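Local coordinates for fructooligosaccharide ABC transporter substrate-binding protein FusA (Streptococcus pneumoniae, PDB 5G5Y) that captures short- and long-chain fructooligosaccharides, with a preference for tetrasaccharides and larger, and delivers them to an ABC importer, at residues Q337-T342 with L384-S389; A331-V336 with N359-L364. All coordinates share one frame; numbering follows the deposited sequence.

Contact 1: residues Q337-T342 with L384-S389; sequences QNNWGT and LAILDS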
ATOM      1  N   GLN A 337      13.654  -6.320 -12.804  1.00 13.95           N
ATOM      2  CA  GLN A 337      13.097  -6.132 -14.157  1.00 14.47           C
ATOM      3  C   GLN A 337      11.658  -6.610 -14.249  1.00 14.28           C
ATOM      4  O   GLN A 337      10.789  -5.906 -14.815  1.00 14.16           O
ATOM      5  CB  GLN A 337      13.942  -6.875 -15.181  1.00 14.71           C
ATOM      6  CG  GLN A 337      15.334  -6.337 -15.336  1.00 14.85           C
ATOM      7  CD  GLN A 337      16.150  -7.212 -16.250  1.00 16.05           C
ATOM      8  OE1 GLN A 337      15.988  -7.136 -17.451  1.00 16.97           O
ATOM      9  NE2 GLN A 337      17.023  -8.054 -15.676  1.00 16.69           N
ATOM     10  N   ASN A 338      11.361  -7.768 -13.654  1.00 13.69           N
ATOM     11  CA  ASN A 338       9.986  -8.277 -13.714  1.00 13.96           C
ATOM     12  C   ASN A 338       8.983  -7.277 -13.139  1.00 13.53           C
ATOM     13  O   ASN A 338       7.872  -7.120 -13.654  1.00 13.58           O
ATOM     14  CB  ASN A 338       9.844  -9.620 -13.001  1.00 13.40           C
ATOM     15  CG  ASN A 338      10.542 -10.755 -13.745  1.00 14.03           C
ATOM     16  OD1 ASN A 338      11.162 -10.554 -14.796  1.00 13.68           O
ATOM     17  ND2 ASN A 338      10.473 -11.949 -13.171  1.00 13.55           N
ATOM     18  N   ASN A 339       9.412  -6.585 -12.099  1.00 14.38           N
ATOM     19  CA  ASN A 339       8.580  -5.612 -11.403  1.00 14.62           C
ATOM     20  C   ASN A 339       8.422  -4.315 -12.216  1.00 14.38           C
ATOM     21  O   ASN A 339       7.353  -3.724 -12.222  1.00 15.09           O
ATOM     22  CB  ASN A 339       9.218  -5.271 -10.057  1.00 14.61           C
ATOM     23  CG  ASN A 339       8.249  -4.581  -9.082  1.00 15.53           C
ATOM     24  OD1 ASN A 339       7.138  -5.047  -8.868  1.00 16.30           O
ATOM     25  ND2 ASN A 339       8.691  -3.499  -8.466  1.00 15.01           N
ATOM     26  N   TRP A 340       9.512  -3.846 -12.819  1.00 14.41           N
ATOM     27  CA  TRP A 340       9.577  -2.466 -13.311  1.00 15.03           C
ATOM     28  C   TRP A 340       9.836  -2.247 -14.807  1.00 16.26           C
ATOM     29  O   TRP A 340       9.536  -1.151 -15.299  1.00 17.96           O
ATOM     30  CB  TRP A 340      10.607  -1.661 -12.500  1.00 15.08           C
ATOM     31  CG  TRP A 340      10.145  -1.175 -11.175  1.00 15.43           C
ATOM     32  CD1 TRP A 340       8.909  -0.634 -10.870  1.00 15.65           C
ATOM     33  CD2 TRP A 340      10.917  -1.092  -9.972  1.00 14.79           C
ATOM     34  NE1 TRP A 340       8.862  -0.263  -9.526  1.00 15.43           N
ATOM     35  CE2 TRP A 340      10.080  -0.519  -8.958  1.00 15.03           C
ATOM     36  CE3 TRP A 340      12.213  -1.464  -9.629  1.00 14.78           C
ATOM     37  CZ2 TRP A 340      10.507  -0.349  -7.634  1.00 14.84           C
ATOM     38  CZ3 TRP A 340      12.641  -1.250  -8.309  1.00 14.89           C
ATOM     39  CH2 TRP A 340      11.789  -0.704  -7.342  1.00 14.51           C
ATOM     40  N   GLY A 341      10.451  -3.212 -15.493  1.00 17.32           N
ATOM     41  CA  GLY A 341      10.797  -3.062 -16.905  1.00 17.86           C
ATOM     42  C   GLY A 341      12.168  -3.582 -17.229  1.00 19.01           C
ATOM     43  O   GLY A 341      12.767  -4.294 -16.434  1.00 17.89           O
ATOM     44  N   THR A 342      12.697  -3.230 -18.397  1.00 18.20           N
ATOM     45  CA  THR A 342      13.968  -3.800 -18.791  1.00 17.11           C
ATOM     46  C   THR A 342      14.887  -2.787 -19.516  1.00 18.07           C
ATOM     47  O   THR A 342      14.632  -1.601 -19.504  1.00 18.38           O
ATOM     48  CB  THR A 342      13.730  -5.128 -19.557  1.00 18.15           C
ATOM     49  OG1 THR A 342      14.971  -5.822 -19.732  1.00 19.17           O
ATOM     50  CG2 THR A 342      13.043  -4.879 -20.924  1.00 19.03           C
ATOM     51  N   LEU A 384       8.213 -12.346  -7.131  1.00 13.39           N
ATOM     52  CA  LEU A 384       9.482 -11.659  -7.148  1.00 13.03           C
ATOM     53  C   LEU A 384       9.756 -11.010  -5.802  1.00 12.77           C
ATOM     54  O   LEU A 384       8.839 -10.852  -4.941  1.00 12.46           O
ATOM     55  CB  LEU A 384       9.505 -10.583  -8.282  1.00 13.48           C
ATOM     56  CG  LEU A 384       8.549  -9.375  -8.152  1.00 12.98           C
ATOM     57  CD1 LEU A 384       9.146  -8.261  -7.314  1.00 12.88           C
ATOM     58  CD2 LEU A 384       8.136  -8.839  -9.550  1.00 13.16           C
ATOM     59  N   ALA A 385      11.012 -10.624  -5.615  1.00 13.39           N
ATOM     60  CA  ALA A 385      11.415  -9.910  -4.424  1.00 13.50           C
ATOM     61  C   ALA A 385      12.469  -8.867  -4.675  1.00 13.77           C
ATOM     62  O   ALA A 385      13.511  -9.162  -5.262  1.00 13.32           O
ATOM     63  CB  ALA A 385      11.913 -10.845  -3.352  1.00 13.82           C
ATOM     64  N   ILE A 386      12.169  -7.661  -4.194  1.00 12.87           N
ATOM     65  CA  ILE A 386      13.117  -6.540  -4.140  1.00 14.20           C
ATOM     66  C   ILE A 386      13.254  -6.127  -2.681  1.00 14.99           C
ATOM     67  O   ILE A 386      12.284  -5.666  -2.042  1.00 14.05           O
ATOM     68  CB  ILE A 386      12.665  -5.357  -4.988  1.00 14.83           C
ATOM     69  CG1 ILE A 386      12.403  -5.825  -6.430  1.00 16.27           C
ATOM     70  CG2 ILE A 386      13.718  -4.252  -5.006  1.00 16.13           C
ATOM     71  CD1 ILE A 386      11.696  -4.803  -7.292  1.00 16.06           C
ATOM     72  N   LEU A 387      14.456  -6.312  -2.162  1.00 15.09           N
ATOM     73  CA  LEU A 387      14.771  -5.995  -0.770  1.00 16.01           C
ATOM     74  C   LEU A 387      15.433  -4.631  -0.748  1.00 15.87           C
ATOM     75  O   LEU A 387      16.063  -4.206  -1.729  1.00 14.08           O
ATOM     76  CB  LEU A 387      15.675  -7.049  -0.146  1.00 17.28           C
ATOM     77  CG  LEU A 387      15.124  -8.473  -0.183  1.00 18.86           C
ATOM     78  CD1 LEU A 387      16.015  -9.416   0.584  1.00 20.35           C
ATOM     79  CD2 LEU A 387      13.700  -8.537   0.341  1.00 19.97           C
ATOM     80  N   ASP A 388      15.258  -3.948   0.375  1.00 16.21           N
ATOM     81  CA  ASP A 388      15.823  -2.636   0.557  1.00 18.23           C
ATOM     82  C   ASP A 388      17.354  -2.626   0.431  1.00 18.85           C
ATOM     83  O   ASP A 388      17.908  -1.647  -0.040  1.00 17.82           O
ATOM     84  CB  ASP A 388      15.358  -2.050   1.873  1.00 20.65           C
ATOM     85  CG  ASP A 388      15.609  -0.553   1.962  1.00 21.95           C
ATOM     86  OD1 ASP A 388      15.045   0.207   1.148  1.00 21.48           O
ATOM     87  OD2 ASP A 388      16.366  -0.148   2.872  1.00 25.15           O
ATOM     88  N   SER A 389      18.020  -3.734   0.766  1.00 18.89           N
ATOM     89  CA  SER A 389      19.461  -3.875   0.518  1.00 20.11           C
ATOM     90  C   SER A 389      19.905  -3.841  -0.979  1.00 18.96           C
ATOM     91  O   SER A 389      21.088  -3.711  -1.276  1.00 19.11           O
ATOM     92  CB  SER A 389      19.974  -5.165   1.159  1.00 20.06           C
ATOM     93  OG  SER A 389      19.350  -6.294   0.599  1.00 19.95           O
TER
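Asn339, in the last turn of helix 332-340, lies against the tips of Leu384 and Ile386 from strand 384-386. Its CB meets both, with Ile386 CD1 at 3.7 Å and Leu384 CD2 at 3.8 Å. One atom further, CG remains over Ile386 CD1. The amide then divides: OD1 passes the two methyls of Leu384, while ND2 reaches Ile386 CD1 at 3.5 Å. CG stands anti to the backbone N (chi1 -164°), which carries the amide toward the sheet, where Trp121 NE1 of strand 121-123 bonds OD1 and the substrate-binding Glu123 of the same strand takes ND2. Both buried polar ends are thus satisfied outside the contact, and the amide's rotation is fixed. Ile386 CD1 also lies over one face of the Trp340 indole, a CH-pi contact 4.2 Å from the centroid of the six-membered ring; Asn339 ND2 sits above the same face. Trp340 binds substrate, so this methyl and amide probably help to hold its ring in place. Leu384 CD2 packs on the helix backbone, 3.6 Å from Asn339 N, and touches Asn338 CB. Strand 384-386, parallel to 121-123, edges its three-stranded sheet, and the contact seats the C-terminal end of helix 332-340 against it.

Contact 2: residues A331-V336 with N359-L364; sequences APLQSV and NSLKHL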
ATOM      1  N   ALA A 331      15.896 -14.311  -8.544  1.00 14.78           N
ATOM      2  CA  ALA A 331      17.233 -13.727  -8.714  1.00 14.72           C
ATOM      3  C   ALA A 331      17.061 -12.198  -8.702  1.00 14.90           C
ATOM      4  O   ALA A 331      16.161 -11.675  -9.379  1.00 14.20           O
ATOM      5  CB  ALA A 331      17.892 -14.199 -10.019  1.00 15.36           C
ATOM      6  N   PRO A 332      17.868 -11.478  -7.912  1.00 14.37           N
ATOM      7  CA  PRO A 332      17.668 -10.017  -7.714  1.00 14.89           C
ATOM      8  C   PRO A 332      17.495  -9.181  -9.008  1.00 15.15           C
ATOM      9  O   PRO A 332      16.542  -8.404  -9.125  1.00 13.68           O
ATOM     10  CB  PRO A 332      18.932  -9.604  -6.973  1.00 15.21           C
ATOM     11  CG  PRO A 332      19.273 -10.827  -6.189  1.00 15.81           C
ATOM     12  CD  PRO A 332      18.981 -11.986  -7.083  1.00 14.96           C
ATOM     13  N   LEU A 333      18.390  -9.361  -9.990  1.00 16.84           N
ATOM     14  CA  LEU A 333      18.258  -8.596 -11.263  1.00 18.17           C
ATOM     15  C   LEU A 333      16.977  -8.944 -12.025  1.00 15.52           C
ATOM     16  O   LEU A 333      16.377  -8.095 -12.708  1.00 14.37           O
ATOM     17  CB  LEU A 333      19.465  -8.803 -12.179  1.00 20.92           C
ATOM     18  CG  LEU A 333      20.650  -7.845 -11.979  1.00 24.64           C
ATOM     19  CD1 LEU A 333      21.823  -8.378 -12.803  1.00 27.77           C
ATOM     20  CD2 LEU A 333      20.356  -6.412 -12.391  1.00 25.78           C
ATOM     21  N   GLN A 334      16.541 -10.191 -11.894  1.00 14.04           N
ATOM     22  CA  GLN A 334      15.351 -10.623 -12.550  1.00 14.17           C
ATOM     23  C   GLN A 334      14.126 -10.045 -11.831  1.00 14.12           C
ATOM     24  O   GLN A 334      13.208  -9.594 -12.498  1.00 12.28           O
ATOM     25  CB  GLN A 334      15.261 -12.148 -12.580  1.00 15.32           C
ATOM     26  CG  GLN A 334      14.204 -12.650 -13.564  1.00 15.13           C
ATOM     27  CD  GLN A 334      14.612 -12.431 -15.015  1.00 16.62           C
ATOM     28  OE1 GLN A 334      15.663 -12.870 -15.433  1.00 17.23           O
ATOM     29  NE2 GLN A 334      13.804 -11.708 -15.759  1.00 17.02           N
ATOM     30  N   SER A 335      14.088 -10.133 -10.492  1.00 12.34           N
ATOM     31  CA  SER A 335      12.998  -9.527  -9.731  1.00 12.95           C
ATOM     32  C   SER A 335      12.796  -8.042 -10.063  1.00 12.86           C
ATOM     33  O   SER A 335      11.671  -7.579 -10.234  1.00 12.97           O
ATOM     34  CB  SER A 335      13.195  -9.723  -8.236  1.00 12.24           C
ATOM     35  OG  SER A 335      12.998 -11.056  -7.867  1.00 12.26           O
ATOM     36  N   VAL A 336      13.897  -7.295 -10.154  1.00 14.18           N
ATOM     37  CA  VAL A 336      13.801  -5.888 -10.391  1.00 14.17           C
ATOM     38  C   VAL A 336      13.158  -5.648 -11.769  1.00 14.04           C
ATOM     39  O   VAL A 336      12.210  -4.888 -11.878  1.00 14.03           O
ATOM     40  CB  VAL A 336      15.173  -5.190 -10.265  1.00 14.67           C
ATOM     41  CG1 VAL A 336      15.149  -3.780 -10.815  1.00 15.55           C
ATOM     42  CG2 VAL A 336      15.657  -5.227  -8.811  1.00 15.33           C
ATOM     43  N   ASN A 359      27.037  -5.105 -13.550  1.00 31.61           N
ATOM     44  CA  ASN A 359      25.812  -5.888 -13.691  1.00 32.75           C
ATOM     45  C   ASN A 359      24.702  -5.294 -12.792  1.00 29.94           C
ATOM     46  O   ASN A 359      24.144  -5.969 -11.942  1.00 30.61           O
ATOM     47  CB  ASN A 359      26.100  -7.362 -13.391  1.00 33.07           C
ATOM     48  CG  ASN A 359      25.114  -8.304 -14.053  1.00 38.83           C
ATOM     49  OD1 ASN A 359      24.732  -8.124 -15.218  1.00 41.50           O
ATOM     50  ND2 ASN A 359      24.687  -9.333 -13.311  1.00 43.43           N
ATOM     51  N   SER A 360      24.464  -3.997 -12.949  1.00 27.44           N
ATOM     52  CA  SER A 360      23.448  -3.298 -12.171  1.00 24.90           C
ATOM     53  C   SER A 360      22.644  -2.387 -13.062  1.00 23.54           C
ATOM     54  O   SER A 360      23.099  -1.916 -14.128  1.00 22.85           O
ATOM     55  CB  SER A 360      24.091  -2.513 -11.034  1.00 27.33           C
ATOM     56  OG  SER A 360      24.904  -1.457 -11.536  1.00 28.81           O
ATOM     57  N   LEU A 361      21.422  -2.140 -12.613  1.00 21.90           N
ATOM     58  CA  LEU A 361      20.428  -1.413 -13.364  1.00 20.81           C
ATOM     59  C   LEU A 361      20.322   0.026 -12.876  1.00 21.99           C
ATOM     60  O   LEU A 361      20.387   0.282 -11.664  1.00 19.72           O
ATOM     61  CB  LEU A 361      19.074  -2.126 -13.215  1.00 21.65           C
ATOM     62  CG  LEU A 361      18.967  -3.520 -13.841  1.00 22.26           C
ATOM     63  CD1 LEU A 361      17.774  -4.287 -13.289  1.00 22.86           C
ATOM     64  CD2 LEU A 361      18.874  -3.453 -15.350  1.00 22.98           C
ATOM     65  N   LYS A 362      20.173   0.957 -13.819  1.00 21.43           N
ATOM     66  CA  LYS A 362      19.890   2.364 -13.529  1.00 22.30           C
ATOM     67  C   LYS A 362      18.653   2.809 -14.275  1.00 21.05           C
ATOM     68  O   LYS A 362      18.537   2.586 -15.472  1.00 20.35           O
ATOM     69  CB  LYS A 362      21.078   3.277 -13.925  1.00 23.62           C
ATOM     70  N   HIS A 363      17.731   3.482 -13.577  1.00 20.53           N
ATOM     71  CA  HIS A 363      16.555   4.023 -14.214  1.00 20.93           C
ATOM     72  C   HIS A 363      16.925   5.098 -15.212  1.00 24.05           C
ATOM     73  O   HIS A 363      17.762   5.941 -14.910  1.00 25.31           O
ATOM     74  CB  HIS A 363      15.593   4.656 -13.193  1.00 20.74           C
ATOM     75  CG  HIS A 363      14.798   3.652 -12.428  1.00 19.83           C
ATOM     76  ND1 HIS A 363      15.275   3.014 -11.307  1.00 20.31           N
ATOM     77  CD2 HIS A 363      13.572   3.146 -12.659  1.00 19.56           C
ATOM     78  CE1 HIS A 363      14.355   2.180 -10.857  1.00 20.38           C
ATOM     79  NE2 HIS A 363      13.316   2.228 -11.673  1.00 19.50           N
ATOM     80  N   LEU A 364      16.280   5.089 -16.377  1.00 24.55           N
ATOM     81  CA  LEU A 364      16.506   6.103 -17.389  1.00 27.00           C
ATOM     82  C   LEU A 364      15.431   7.184 -17.356  1.00 31.14           C
ATOM     83  O   LEU A 364      14.304   6.934 -16.950  1.00 31.22           O
ATOM     84  CB  LEU A 364      16.539   5.472 -18.779  1.00 27.00           C
ATOM     85  CG  LEU A 364      17.781   4.625 -19.065  1.00 25.87           C
ATOM     86  CD1 LEU A 364      17.633   3.853 -20.373  1.00 26.10           C
ATOM     87  CD2 LEU A 364      19.028   5.505 -19.116  1.00 27.83           C
TER
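Leu333 spreads its two methyls over the start of strand 360-363, each taking a different partner. Leu333 CD2 packs on the isobutyl end of Leu361, 3.5 Å from Leu361 CD1, a little closer than ordinary van der Waals contact. Leu333 CD1 turns instead to Asn359, lying 3.5 Å from its backbone O and against its side-chain amide. The 3.1 Å from Leu333 CD1 to Asn359 ND2 is shorter than a methyl and an amide nitrogen normally allow, so the exact placing of this exposed amide is doubtful. One turn further along the helix, Val336 meets Leu361 tip to tip, its CG1 3.6 Å from Leu361 CD1, so that this one methyl of the strand is touched by both helix residues.

Further out, Phe352 of strand 352-355 touches both Val336 and Leu361, and Val394 and Thr395 reach Leu333 and Val336 from a loop. The backbone of Leu361 is hydrogen-bonded to Val394 and Thr396, and that of Lys362 to Glu353 in the neighbouring strand, which fixes where the leucine projects. Asn359 and Ser360 face Asp355 in a G1 beta bulge, where the two-stranded hairpin 352-363 turns back on itself. Within the helix, Val336 N bonds Pro332 O. The short helix and strand segments run nearly parallel, 23° apart with axes 9.6 Å from each other. Between them the joint consists of branched aliphatic groups, with an exposed asparagine at its rim; without polar bonds between the segments, their relative position rests on the fit of the leucine and valine side chains.

Contacts 1 and 2 share helix 332-340, the N-terminal turns serving contact 2 and the C-terminal end contact 1, with centres about 7 Å apart. The chain runs through the helix, then strand 360-363 of the two-stranded hairpin, then strand 384-386 of the three-stranded sheet, so the segments alternate. The helix packs on the hairpin through contact 2 and on the three-stranded sheet through contact 1, and so lies between two separate sheets. The contacts also touch directly: Ser335 OG probably receives a hydrogen bond from Ala385 N at 3.0 Å, and Gln337 CG packs on Leu361 CD1. Together they tie the hairpin, through the helix, to the sheet carrying substrate-binding Glu123, and Trp340 at the helix end lies beside substrate-binding Arg375.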